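Local atomic coordinates of glycoside Hydrolase (Bacteroides plebeius, PDB entry 5T3B), a protein that probably hydrolyses glycosidic bonds in agarose-type galactans, as a family 50 glycoside hydrolase from a gut bacterium. Residues A[36-45]-A[57-67]; A[122-133]-A[432-441]. All blocks are in the same frame, centred on the assembly; numbering follows the deposited sequence.

In the fold
The two contacts follow one another along the chain: the whole of 36-67 precedes 122-133. Contact 1 is local, a beta hairpin formed by strands 39-48 and 56-60, with its centre about 24 Å from the centre of the chain. Contact 2 brings together strands 120-126 and 432-437, some 300 residues apart, about 9 Å from that centre. Their parallel pairing is consistent with closure of the (beta/alpha)8 barrel expected for family 50. The centres of contacts 1 and 2 are about 25 Å apart; their nearest atoms are about 10 Å apart. Helices 412-427 and 472-480 meet side chains of both contacts, so the peripheral hairpin is fastened to helices that also pack against the barrel.

Contact 1: A[36-45]-A[57-67]; sequences STKQYQPIIV and EAKTRILPYLV. With EDO (1,2-ethanediol), chain P.
This is the beta hairpin of strands 39-48 and 56-60, in which Ile43 and Val45 pair with Thr60 and Ala58 as antiparallel, hydrogen-bonded partners. Val45 N reaches Ala58 O at 2.9 Å, nearly straight at 173°; Thr60 OG1 binds the same oxygen from above its carbonyl plane. Farther along, Gln41 N donates to Tyr65 O (2.9 Å) and Val67 N to Gln39 O (3.0 Å). Between these sets a water donates to Gln41 O and Thr60 O and accepts from Ile62 N.

Tyr40 has CG between its backbone N and carbonyl carbon (chi1 77°), which lays the ring against Arg61: CD2 meets Arg61 CB at 3.5 Å, and Thr60 O lies at the ring edge, 3.6 Å from CE2. An ethanediol, probably from the crystallisation liquor, donates from O2 to Tyr40 OH (2.8 Å). Putting an alanine at Tyr40 would probably open a gap beside Arg61 CB and CG, leaving that aliphatic part less tightly packed. Ile43 CG2 touches the Tyr65 ring edge, 3.6 Å from CE2.

Arg61 forms a salt bridge with Glu428, and Thr60 OG1 bonds Trp366. Backbone bonds set the hairpin's register, while buried polar ends tie it to the body.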
loop_
_atom_site.group_PDB
_atom_site.type_symbol
_atom_site.label_atom_id
_atom_site.label_comp_id
_atom_site.label_asym_id
_atom_site.label_seq_id
_atom_site.Cartn_x
_atom_site.Cartn_y
_atom_site.Cartn_z
ATOM N N SER A 36 -4.036 -5.187 -22.408
ATOM C CA SER A 36 -2.632 -5.212 -22.702
ATOM C C SER A 36 -2.421 -5.502 -24.180
ATOM O O SER A 36 -3.267 -6.055 -24.860
ATOM C CB SER A 36 -1.966 -6.299 -21.906
ATOM O OG SER A 36 -0.554 -6.301 -22.043
ATOM N N THR A 37 -1.265 -5.122 -24.653
ATOM C CA THR A 37 -0.789 -5.526 -25.966
ATOM C C THR A 37 0.014 -6.820 -25.900
ATOM O O THR A 37 0.355 -7.372 -26.940
ATOM C CB THR A 37 0.143 -4.469 -26.583
ATOM O OG1 THR A 37 1.236 -4.285 -25.676
ATOM C CG2 THR A 37 -0.583 -3.143 -26.763
ATOM N N LYS A 38 0.310 -7.305 -24.691
ATOM C CA LYS A 38 1.148 -8.501 -24.575
ATOM C C LYS A 38 0.340 -9.793 -24.416
ATOM O O LYS A 38 -0.686 -9.835 -23.737
ATOM C CB LYS A 38 2.058 -8.365 -23.385
ATOM C CG LYS A 38 2.946 -7.146 -23.403
ATOM C CD LYS A 38 3.886 -7.094 -24.613
ATOM C CE LYS A 38 4.829 -5.929 -24.412
ATOM N NZ LYS A 38 5.698 -5.584 -25.543
ATOM N N GLN A 39 0.863 -10.831 -25.057
ATOM C CA GLN A 39 0.310 -12.123 -24.967
ATOM C C GLN A 39 0.890 -12.956 -23.830
ATOM O O GLN A 39 1.983 -12.666 -23.336
ATOM C CB GLN A 39 0.422 -12.879 -26.284
ATOM C CG GLN A 39 -0.254 -12.299 -27.495
ATOM C CD GLN A 39 -0.069 -13.359 -28.645
ATOM O OE1 GLN A 39 1.045 -13.722 -28.983
ATOM N NE2 GLN A 39 -1.145 -13.939 -29.067
ATOM N N TYR A 40 0.130 -13.979 -23.431
ATOM C CA TYR A 40 0.604 -14.928 -22.420
ATOM C C TYR A 40 -0.014 -16.252 -22.670
ATOM O O TYR A 40 -1.059 -16.322 -23.332
ATOM C CB TYR A 40 0.308 -14.417 -21.003
ATOM C CG TYR A 40 -1.110 -14.545 -20.514
ATOM C CD1 TYR A 40 -2.174 -13.853 -21.162
ATOM C CD2 TYR A 40 -1.417 -15.346 -19.422
ATOM C CE1 TYR A 40 -3.494 -13.966 -20.710
ATOM C CE2 TYR A 40 -2.731 -15.448 -18.967
ATOM C CZ TYR A 40 -3.755 -14.784 -19.614
ATOM O OH TYR A 40 -5.050 -14.908 -19.125
ATOM N N GLN A 41 0.607 -17.290 -22.111
ATOM C CA GLN A 41 -0.020 -18.608 -22.108
ATOM C C GLN A 41 -0.616 -18.885 -20.734
ATOM O O GLN A 41 0.110 -18.966 -19.761
ATOM C CB GLN A 41 0.982 -19.655 -22.470
ATOM C CG GLN A 41 1.520 -19.512 -23.851
ATOM C CD GLN A 41 2.382 -20.685 -24.170
ATOM O OE1 GLN A 41 3.565 -20.610 -23.963
ATOM N NE2 GLN A 41 1.759 -21.842 -24.556
ATOM N N PRO A 42 -1.944 -18.960 -20.644
ATOM C CA PRO A 42 -2.574 -18.988 -19.330
ATOM C C PRO A 42 -2.465 -20.332 -18.632
ATOM O O PRO A 42 -2.426 -21.411 -19.269
ATOM C CB PRO A 42 -4.018 -18.643 -19.601
ATOM C CG PRO A 42 -4.238 -18.960 -21.057
ATOM C CD PRO A 42 -2.939 -18.858 -21.724
ATOM N N ILE A 43 -2.374 -20.260 -17.310
ATOM C CA ILE A 43 -2.634 -21.406 -16.433
ATOM C C ILE A 43 -3.894 -21.200 -15.631
ATOM O O ILE A 43 -4.421 -20.081 -15.551
ATOM C CB ILE A 43 -1.392 -21.727 -15.528
ATOM C CG1 ILE A 43 -1.091 -20.602 -14.551
ATOM C CG2 ILE A 43 -0.161 -22.050 -16.348
ATOM C CD1 ILE A 43 -0.254 -21.026 -13.353
ATOM N N ILE A 44 -4.320 -22.259 -14.966
ATOM C CA ILE A 44 -5.426 -22.202 -14.053
ATOM C C ILE A 44 -4.871 -22.259 -12.598
ATOM O O ILE A 44 -4.052 -23.105 -12.284
ATOM C CB ILE A 44 -6.384 -23.351 -14.234
ATOM C CG1 ILE A 44 -7.119 -23.166 -15.547
ATOM C CG2 ILE A 44 -7.383 -23.466 -13.076
ATOM C CD1 ILE A 44 -7.979 -21.894 -15.750
ATOM N N VAL A 45 -5.337 -21.310 -11.780
ATOM C CA VAL A 45 -5.085 -21.337 -10.349
ATOM C C VAL A 45 -6.437 -21.345 -9.659
ATOM O O VAL A 45 -7.327 -20.549 -9.984
ATOM C CB VAL A 45 -4.257 -20.142 -9.862
ATOM C CG1 VAL A 45 -4.185 -20.110 -8.364
ATOM C CG2 VAL A 45 -2.878 -20.184 -10.489
ATOM N N GLU A 57 -11.892 -21.765 -10.593
ATOM C CA GLU A 57 -10.730 -21.799 -11.461
ATOM C C GLU A 57 -10.524 -20.467 -12.126
ATOM O O GLU A 57 -11.395 -19.974 -12.821
ATOM C CB GLU A 57 -10.952 -22.844 -12.552
ATOM C CG GLU A 57 -11.004 -24.275 -11.997
ATOM C CD GLU A 57 -11.131 -25.372 -13.012
ATOM O OE1 GLU A 57 -11.498 -25.097 -14.144
ATOM O OE2 GLU A 57 -10.873 -26.520 -12.644
ATOM N N ALA A 58 -9.355 -19.869 -11.924
ATOM C CA ALA A 58 -8.997 -18.570 -12.408
ATOM C C ALA A 58 -7.851 -18.617 -13.411
ATOM O O ALA A 58 -6.781 -19.154 -13.107
ATOM C CB ALA A 58 -8.608 -17.649 -11.252
ATOM N N LYS A 59 -8.099 -18.024 -14.572
ATOM C CA LYS A 59 -7.023 -17.842 -15.536
ATOM C C LYS A 59 -5.981 -16.942 -14.960
ATOM O O LYS A 59 -6.273 -15.846 -14.426
ATOM C CB LYS A 59 -7.519 -17.308 -16.864
ATOM C CG LYS A 59 -8.072 -18.297 -17.834
ATOM C CD LYS A 59 -8.233 -17.544 -19.193
ATOM C CE LYS A 59 -8.624 -18.460 -20.241
ATOM N NZ LYS A 59 -9.011 -17.545 -21.328
ATOM N N THR A 60 -4.733 -17.351 -15.046
ATOM C CA THR A 60 -3.637 -16.647 -14.364
ATOM C C THR A 60 -2.435 -16.527 -15.300
ATOM O O THR A 60 -2.099 -17.465 -16.045
ATOM C CB THR A 60 -3.304 -17.459 -13.085
ATOM O OG1 THR A 60 -4.470 -17.571 -12.290
ATOM C CG2 THR A 60 -2.272 -16.894 -12.249
ATOM N N ARG A 61 -1.748 -15.402 -15.170
ATOM C CA ARG A 61 -0.562 -15.040 -15.910
ATOM C C ARG A 61 0.622 -15.173 -14.983
ATOM O O ARG A 61 0.723 -14.421 -14.000
ATOM C CB ARG A 61 -0.679 -13.604 -16.467
ATOM C CG ARG A 61 0.547 -13.195 -17.272
ATOM C CD ARG A 61 0.304 -11.913 -18.049
ATOM N NE ARG A 61 0.105 -10.758 -17.169
ATOM C CZ ARG A 61 0.099 -9.493 -17.567
ATOM N NH1 ARG A 61 0.427 -9.173 -18.814
ATOM N NH2 ARG A 61 -0.173 -8.555 -16.690
ATOM N N ILE A 62 1.582 -16.041 -15.326
ATOM C CA ILE A 62 2.788 -16.155 -14.569
ATOM C C ILE A 62 4.031 -15.822 -15.441
ATOM O O ILE A 62 3.993 -15.912 -16.672
ATOM C CB ILE A 62 2.960 -17.527 -13.862
ATOM C CG1 ILE A 62 3.025 -18.693 -14.844
ATOM C CG2 ILE A 62 1.859 -17.757 -12.855
ATOM C CD1 ILE A 62 3.486 -20.004 -14.205
ATOM N N LEU A 63 5.128 -15.502 -14.774
ATOM C CA LEU A 63 6.311 -14.971 -15.442
ATOM C C LEU A 63 6.899 -15.895 -16.528
ATOM O O LEU A 63 7.218 -15.387 -17.621
ATOM C CB LEU A 63 7.339 -14.543 -14.437
ATOM C CG LEU A 63 8.519 -13.769 -14.986
ATOM C CD1 LEU A 63 8.122 -12.444 -15.634
ATOM C CD2 LEU A 63 9.543 -13.528 -13.883
ATOM N N PRO A 64 6.964 -17.207 -16.290
ATOM C CA PRO A 64 7.509 -18.099 -17.324
ATOM C C PRO A 64 6.722 -18.134 -18.617
ATOM O O PRO A 64 7.256 -18.588 -19.627
ATOM C CB PRO A 64 7.448 -19.454 -16.618
ATOM C CG PRO A 64 7.564 -19.151 -15.181
ATOM C CD PRO A 64 6.752 -17.941 -15.022
ATOM N N TYR A 65 5.470 -17.663 -18.606
ATOM C CA TYR A 65 4.570 -17.823 -19.730
ATOM C C TYR A 65 4.173 -16.519 -20.380
ATOM O O TYR A 65 3.185 -16.432 -21.102
ATOM C CB TYR A 65 3.355 -18.657 -19.271
ATOM C CG TYR A 65 3.706 -20.106 -18.884
ATOM C CD1 TYR A 65 4.727 -20.798 -19.505
ATOM C CD2 TYR A 65 2.989 -20.752 -17.872
ATOM C CE1 TYR A 65 5.027 -22.106 -19.168
ATOM C CE2 TYR A 65 3.253 -22.066 -17.558
ATOM C CZ TYR A 65 4.277 -22.746 -18.219
ATOM O OH TYR A 65 4.508 -24.053 -17.910
ATOM N N LEU A 66 4.936 -15.475 -20.102
ATOM C CA LEU A 66 4.810 -14.225 -20.845
ATOM C C LEU A 66 5.422 -14.322 -22.198
ATOM O O LEU A 66 6.560 -14.704 -22.330
ATOM C CB LEU A 66 5.669 -13.203 -20.214
ATOM C CG LEU A 66 5.248 -12.721 -18.981
ATOM C CD1 LEU A 66 5.974 -11.337 -18.644
ATOM C CD2 LEU A 66 3.775 -12.491 -18.881
ATOM N N VAL A 67 4.634 -14.060 -23.234
ATOM C CA VAL A 67 5.164 -14.204 -24.601
ATOM C C VAL A 67 6.082 -13.016 -24.920
ATOM O O VAL A 67 5.674 -11.850 -24.773
ATOM C CB VAL A 67 3.998 -14.296 -25.640
ATOM C CG1 VAL A 67 4.516 -14.272 -27.079
ATOM C CG2 VAL A 67 3.136 -15.536 -25.362
HETATM C C1 EDO P . -7.324 -12.048 -16.911
HETATM O O1 EDO P . -7.256 -10.894 -16.047
HETATM C C2 EDO P . -6.799 -13.246 -16.163
HETATM O O2 EDO P . -5.487 -13.810 -16.565
HETATM O O HOH W 1 0.630 -10.751 -21.228
HETATM O O HOH W 2 3.464 -10.638 -26.176
HETATM O O HOH W 3 0.445 -18.004 -17.205
#

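Contact 2: A[122-133]-A[432-441]; sequences YVRGIASFRMDG and CVGWVFFKYL
Val123 and Gly434, like Gly125 and Val436, lie side by side in parallel strands, linked by a ladder of backbone bonds. Val123 N binds Val433 O (3.0 Å), Trp435 N binds Val123 O and Gly125 N binds Trp435 O; Phe437 N to Gly125 O and Ala127 N to Phe437 O carry the ladder on. Beyond the cis peptide between Phe438 and Lys439, Tyr440 N still reaches Ala127 O (2.9 Å). Gly434 lets the strands close to 4.3 Å, Val123 CA to Gly434 CA; a CB here would collide with Val123 O.

Aromatic contacts flank the ladder. The Tyr122 ring turns its edge to the face of Trp435 in an offset edge-to-face pair, swung there by a chi1 of -166° that sets CG opposite the backbone N; CE2 lies 3.4 Å from Trp435 CZ3, the planes 72° apart. At the far end the Phe129 edge meets the Tyr440 face, CD1 over its centre, while Arg130 O lies in plane at the Tyr440 edge, 3.4 Å from CE2.

Smaller apolar groups fill in: Ala127 CB touches Phe438 CD1 at 3.7 Å, and Ile126 CG2 packs on Tyr440 CB at the same distance.

Outside partners take Tyr440 OH (Trp148) and Trp435 NE1 (Tyr419). Lys439 NZ donates to Leu441 O and forms a salt bridge with Asp443. In this buried seam the ladder serves alternate peptide groups of 123-127, as expected between first and last strands of a (beta/alpha)8 barrel; Arg124 and Ile126 bond to strand 163-165 and His162 just before it, and edge-to-face rings brace both ends.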
loop_
_atom_site.group_PDB
_atom_site.type_symbol
_atom_site.label_atom_id
_atom_site.label_comp_id
_atom_site.label_asym_id
_atom_site.label_seq_id
_atom_site.Cartn_x
_atom_site.Cartn_y
_atom_site.Cartn_z
ATOM N N TYR A 122 11.917 1.072 -7.552
ATOM C CA TYR A 122 10.619 0.466 -7.704
ATOM C C TYR A 122 10.260 -0.131 -6.364
ATOM O O TYR A 122 10.974 -1.000 -5.848
ATOM C CB TYR A 122 10.591 -0.562 -8.837
ATOM C CG TYR A 122 9.174 -0.920 -9.186
ATOM C CD1 TYR A 122 8.405 -0.103 -9.981
ATOM C CD2 TYR A 122 8.533 -2.015 -8.603
ATOM C CE1 TYR A 122 7.084 -0.382 -10.241
ATOM C CE2 TYR A 122 7.188 -2.267 -8.844
ATOM C CZ TYR A 122 6.461 -1.456 -9.694
ATOM O OH TYR A 122 5.148 -1.722 -9.936
ATOM N N VAL A 123 9.169 0.338 -5.744
ATOM C CA VAL A 123 8.912 -0.045 -4.363
ATOM C C VAL A 123 8.528 -1.525 -4.293
ATOM O O VAL A 123 7.561 -1.956 -4.942
ATOM C CB VAL A 123 7.798 0.794 -3.708
ATOM C CG1 VAL A 123 7.588 0.354 -2.287
ATOM C CG2 VAL A 123 8.164 2.275 -3.774
ATOM N N ARG A 124 9.271 -2.298 -3.473
ATOM C CA ARG A 124 8.947 -3.687 -3.138
ATOM C C ARG A 124 9.110 -3.812 -1.642
ATOM O O ARG A 124 10.212 -3.886 -1.137
ATOM C CB ARG A 124 9.826 -4.638 -3.931
ATOM C CG ARG A 124 9.448 -4.744 -5.409
ATOM C CD ARG A 124 10.647 -4.979 -6.317
ATOM N NE ARG A 124 11.506 -3.792 -6.270
ATOM C CZ ARG A 124 12.824 -3.768 -6.366
ATOM N NH1 ARG A 124 13.488 -4.834 -6.791
ATOM N NH2 ARG A 124 13.461 -2.658 -6.034
ATOM N N GLY A 125 7.967 -3.731 -0.943
ATOM C CA GLY A 125 7.955 -3.693 0.477
ATOM C C GLY A 125 7.260 -4.871 1.144
ATOM O O GLY A 125 6.568 -5.647 0.505
ATOM N N ILE A 126 7.484 -4.930 2.454
ATOM C CA ILE A 126 6.863 -5.915 3.326
ATOM C C ILE A 126 6.156 -5.173 4.463
ATOM O O ILE A 126 6.754 -4.282 5.079
ATOM C CB ILE A 126 7.908 -6.887 3.894
ATOM C CG1 ILE A 126 8.576 -7.644 2.804
ATOM C CG2 ILE A 126 7.271 -7.776 4.973
ATOM C CD1 ILE A 126 7.775 -8.688 2.225
ATOM N N ALA A 127 4.896 -5.492 4.700
ATOM C CA ALA A 127 4.134 -4.852 5.760
ATOM C C ALA A 127 4.364 -5.525 7.124
ATOM O O ALA A 127 4.693 -6.726 7.213
ATOM C CB ALA A 127 2.638 -4.872 5.451
ATOM N N SER A 128 4.127 -4.782 8.191
ATOM C CA SER A 128 4.085 -5.352 9.536
ATOM C C SER A 128 5.374 -6.016 9.947
ATOM O O SER A 128 5.369 -7.097 10.510
ATOM C CB SER A 128 2.900 -6.279 9.713
ATOM O OG SER A 128 1.722 -5.676 9.296
ATOM N N PHE A 129 6.489 -5.356 9.705
ATOM C CA PHE A 129 7.779 -5.886 10.081
ATOM C C PHE A 129 7.964 -5.570 11.595
ATOM O O PHE A 129 8.328 -4.467 12.031
ATOM C CB PHE A 129 8.897 -5.256 9.276
ATOM C CG PHE A 129 10.253 -5.790 9.581
ATOM C CD1 PHE A 129 10.576 -7.128 9.366
ATOM C CD2 PHE A 129 11.242 -4.963 10.115
ATOM C CE1 PHE A 129 11.828 -7.625 9.668
ATOM C CE2 PHE A 129 12.476 -5.479 10.445
ATOM C CZ PHE A 129 12.747 -6.818 10.227
ATOM N N ARG A 130 7.709 -6.608 12.391
ATOM C CA ARG A 130 7.675 -6.546 13.845
ATOM C C ARG A 130 7.962 -7.941 14.361
ATOM O O ARG A 130 7.841 -8.942 13.627
ATOM C CB ARG A 130 6.372 -5.986 14.369
ATOM C CG ARG A 130 5.196 -6.758 14.009
ATOM C CD ARG A 130 3.943 -5.983 14.484
ATOM N NE ARG A 130 3.912 -6.137 15.929
ATOM C CZ ARG A 130 2.798 -6.035 16.644
ATOM N NH1 ARG A 130 1.628 -5.724 16.058
ATOM N NH2 ARG A 130 2.844 -6.261 17.936
ATOM N N MET A 131 8.397 -8.012 15.614
ATOM C CA MET A 131 8.736 -9.300 16.248
ATOM C C MET A 131 7.538 -9.938 16.860
ATOM O O MET A 131 7.446 -10.057 18.058
ATOM C CB MET A 131 9.885 -9.105 17.261
ATOM C CG MET A 131 11.188 -8.699 16.542
ATOM S SD MET A 131 12.456 -8.061 17.681
ATOM C CE MET A 131 11.828 -6.431 17.976
ATOM N N ASP A 132 6.586 -10.323 16.013
ATOM C CA ASP A 132 5.278 -10.828 16.504
ATOM C C ASP A 132 5.011 -12.269 16.098
ATOM O O ASP A 132 3.896 -12.693 15.837
ATOM C CB ASP A 132 4.138 -9.834 16.208
ATOM C CG ASP A 132 3.732 -9.786 14.791
ATOM O OD1 ASP A 132 4.447 -10.253 13.941
ATOM O OD2 ASP A 132 2.661 -9.208 14.540
ATOM N N GLY A 133 6.105 -13.049 16.093
ATOM C CA GLY A 133 6.023 -14.476 15.972
ATOM C C GLY A 133 6.305 -15.183 17.272
ATOM O O GLY A 133 6.336 -14.570 18.345
ATOM N N CYS A 432 1.719 3.243 -11.300
ATOM C CA CYS A 432 1.988 2.525 -10.047
ATOM C C CYS A 432 3.488 2.509 -9.796
ATOM O O CYS A 432 4.222 2.067 -10.693
ATOM C CB CYS A 432 1.458 1.098 -10.160
ATOM S SG CYS A 432 1.792 0.101 -8.684
ATOM N N VAL A 433 3.911 2.991 -8.635
ATOM C CA VAL A 433 5.317 3.044 -8.315
ATOM C C VAL A 433 5.806 1.845 -7.464
ATOM O O VAL A 433 6.980 1.798 -7.155
ATOM C CB VAL A 433 5.689 4.348 -7.582
ATOM C CG1 VAL A 433 5.595 5.512 -8.538
ATOM C CG2 VAL A 433 4.889 4.596 -6.331
ATOM N N GLY A 434 4.906 0.865 -7.205
ATOM C CA GLY A 434 5.248 -0.375 -6.616
ATOM C C GLY A 434 4.230 -0.810 -5.577
ATOM O O GLY A 434 3.055 -0.402 -5.580
ATOM N N TRP A 435 4.690 -1.745 -4.755
ATOM C CA TRP A 435 3.756 -2.492 -3.903
ATOM C C TRP A 435 4.421 -2.953 -2.627
ATOM O O TRP A 435 5.658 -2.953 -2.485
ATOM C CB TRP A 435 3.180 -3.714 -4.654
ATOM C CG TRP A 435 4.234 -4.701 -5.081
ATOM C CD1 TRP A 435 4.926 -5.572 -4.270
ATOM C CD2 TRP A 435 4.741 -4.903 -6.408
ATOM N NE1 TRP A 435 5.832 -6.267 -5.020
ATOM C CE2 TRP A 435 5.727 -5.925 -6.340
ATOM C CE3 TRP A 435 4.396 -4.397 -7.662
ATOM C CZ2 TRP A 435 6.411 -6.380 -7.462
ATOM C CZ3 TRP A 435 5.066 -4.864 -8.767
ATOM C CH2 TRP A 435 6.055 -5.853 -8.668
ATOM N N VAL A 436 3.533 -3.403 -1.739
ATOM C CA VAL A 436 3.894 -3.954 -0.454
ATOM C C VAL A 436 3.099 -5.194 -0.222
ATOM O O VAL A 436 1.862 -5.154 -0.233
ATOM C CB VAL A 436 3.651 -2.932 0.692
ATOM C CG1 VAL A 436 4.079 -3.499 2.036
ATOM C CG2 VAL A 436 4.291 -1.609 0.396
ATOM N N PHE A 437 3.805 -6.301 0.002
ATOM C CA PHE A 437 3.152 -7.561 0.339
ATOM C C PHE A 437 2.744 -7.537 1.806
ATOM O O PHE A 437 3.512 -7.156 2.679
ATOM C CB PHE A 437 4.099 -8.715 0.093
ATOM C CG PHE A 437 3.451 -10.088 0.306
ATOM C CD1 PHE A 437 3.582 -10.756 1.517
ATOM C CD2 PHE A 437 2.714 -10.692 -0.695
ATOM C CE1 PHE A 437 3.007 -11.994 1.711
ATOM C CE2 PHE A 437 2.133 -11.939 -0.526
ATOM C CZ PHE A 437 2.249 -12.553 0.696
ATOM N N PHE A 438 1.471 -7.891 2.074
ATOM C CA PHE A 438 0.952 -7.959 3.406
ATOM C C PHE A 438 0.870 -9.417 3.781
ATOM O O PHE A 438 0.031 -10.132 3.233
ATOM C CB PHE A 438 -0.423 -7.280 3.475
ATOM C CG PHE A 438 -1.038 -7.232 4.836
ATOM C CD1 PHE A 438 -0.815 -6.158 5.670
ATOM C CD2 PHE A 438 -1.790 -8.272 5.341
ATOM C CE1 PHE A 438 -1.312 -6.095 6.953
ATOM C CE2 PHE A 438 -2.334 -8.203 6.600
ATOM C CZ PHE A 438 -2.100 -7.130 7.400
ATOM N N LYS A 439 1.777 -9.950 4.637
ATOM C CA LYS A 439 2.684 -9.248 5.538
ATOM C C LYS A 439 3.859 -10.131 5.869
ATOM O O LYS A 439 4.012 -11.222 5.350
ATOM C CB LYS A 439 1.941 -8.729 6.775
ATOM C CG LYS A 439 1.343 -9.824 7.627
ATOM C CD LYS A 439 0.644 -9.241 8.874
ATOM C CE LYS A 439 -0.244 -10.199 9.616
ATOM N NZ LYS A 439 0.527 -11.068 10.541
ATOM N N TYR A 440 4.711 -9.595 6.763
ATOM C CA TYR A 440 5.934 -10.290 7.151
ATOM C C TYR A 440 5.673 -11.709 7.688
ATOM O O TYR A 440 6.194 -12.659 7.125
ATOM C CB TYR A 440 6.640 -9.394 8.184
ATOM C CG TYR A 440 7.880 -9.945 8.819
ATOM C CD1 TYR A 440 8.923 -10.496 8.076
ATOM C CD2 TYR A 440 8.024 -9.892 10.196
ATOM C CE1 TYR A 440 10.040 -11.001 8.690
ATOM C CE2 TYR A 440 9.184 -10.374 10.832
ATOM C CZ TYR A 440 10.163 -10.942 10.046
ATOM O OH TYR A 440 11.275 -11.463 10.689
ATOM N N LEU A 441 4.895 -11.806 8.771
ATOM C CA LEU A 441 4.621 -13.084 9.421
ATOM C C LEU A 441 3.190 -13.507 9.336
ATOM O O LEU A 441 2.278 -12.689 9.315
ATOM C CB LEU A 441 4.923 -13.008 10.954
ATOM C CG LEU A 441 6.337 -12.691 11.304
ATOM C CD1 LEU A 441 6.521 -12.410 12.742
ATOM C CD2 LEU A 441 7.282 -13.737 10.892
HETATM O O HOH W 4 4.188 -0.346 -12.116
HETATM O O HOH W 5 4.032 -9.555 10.711
HETATM O O HOH W 6 1.726 -9.028 12.250
#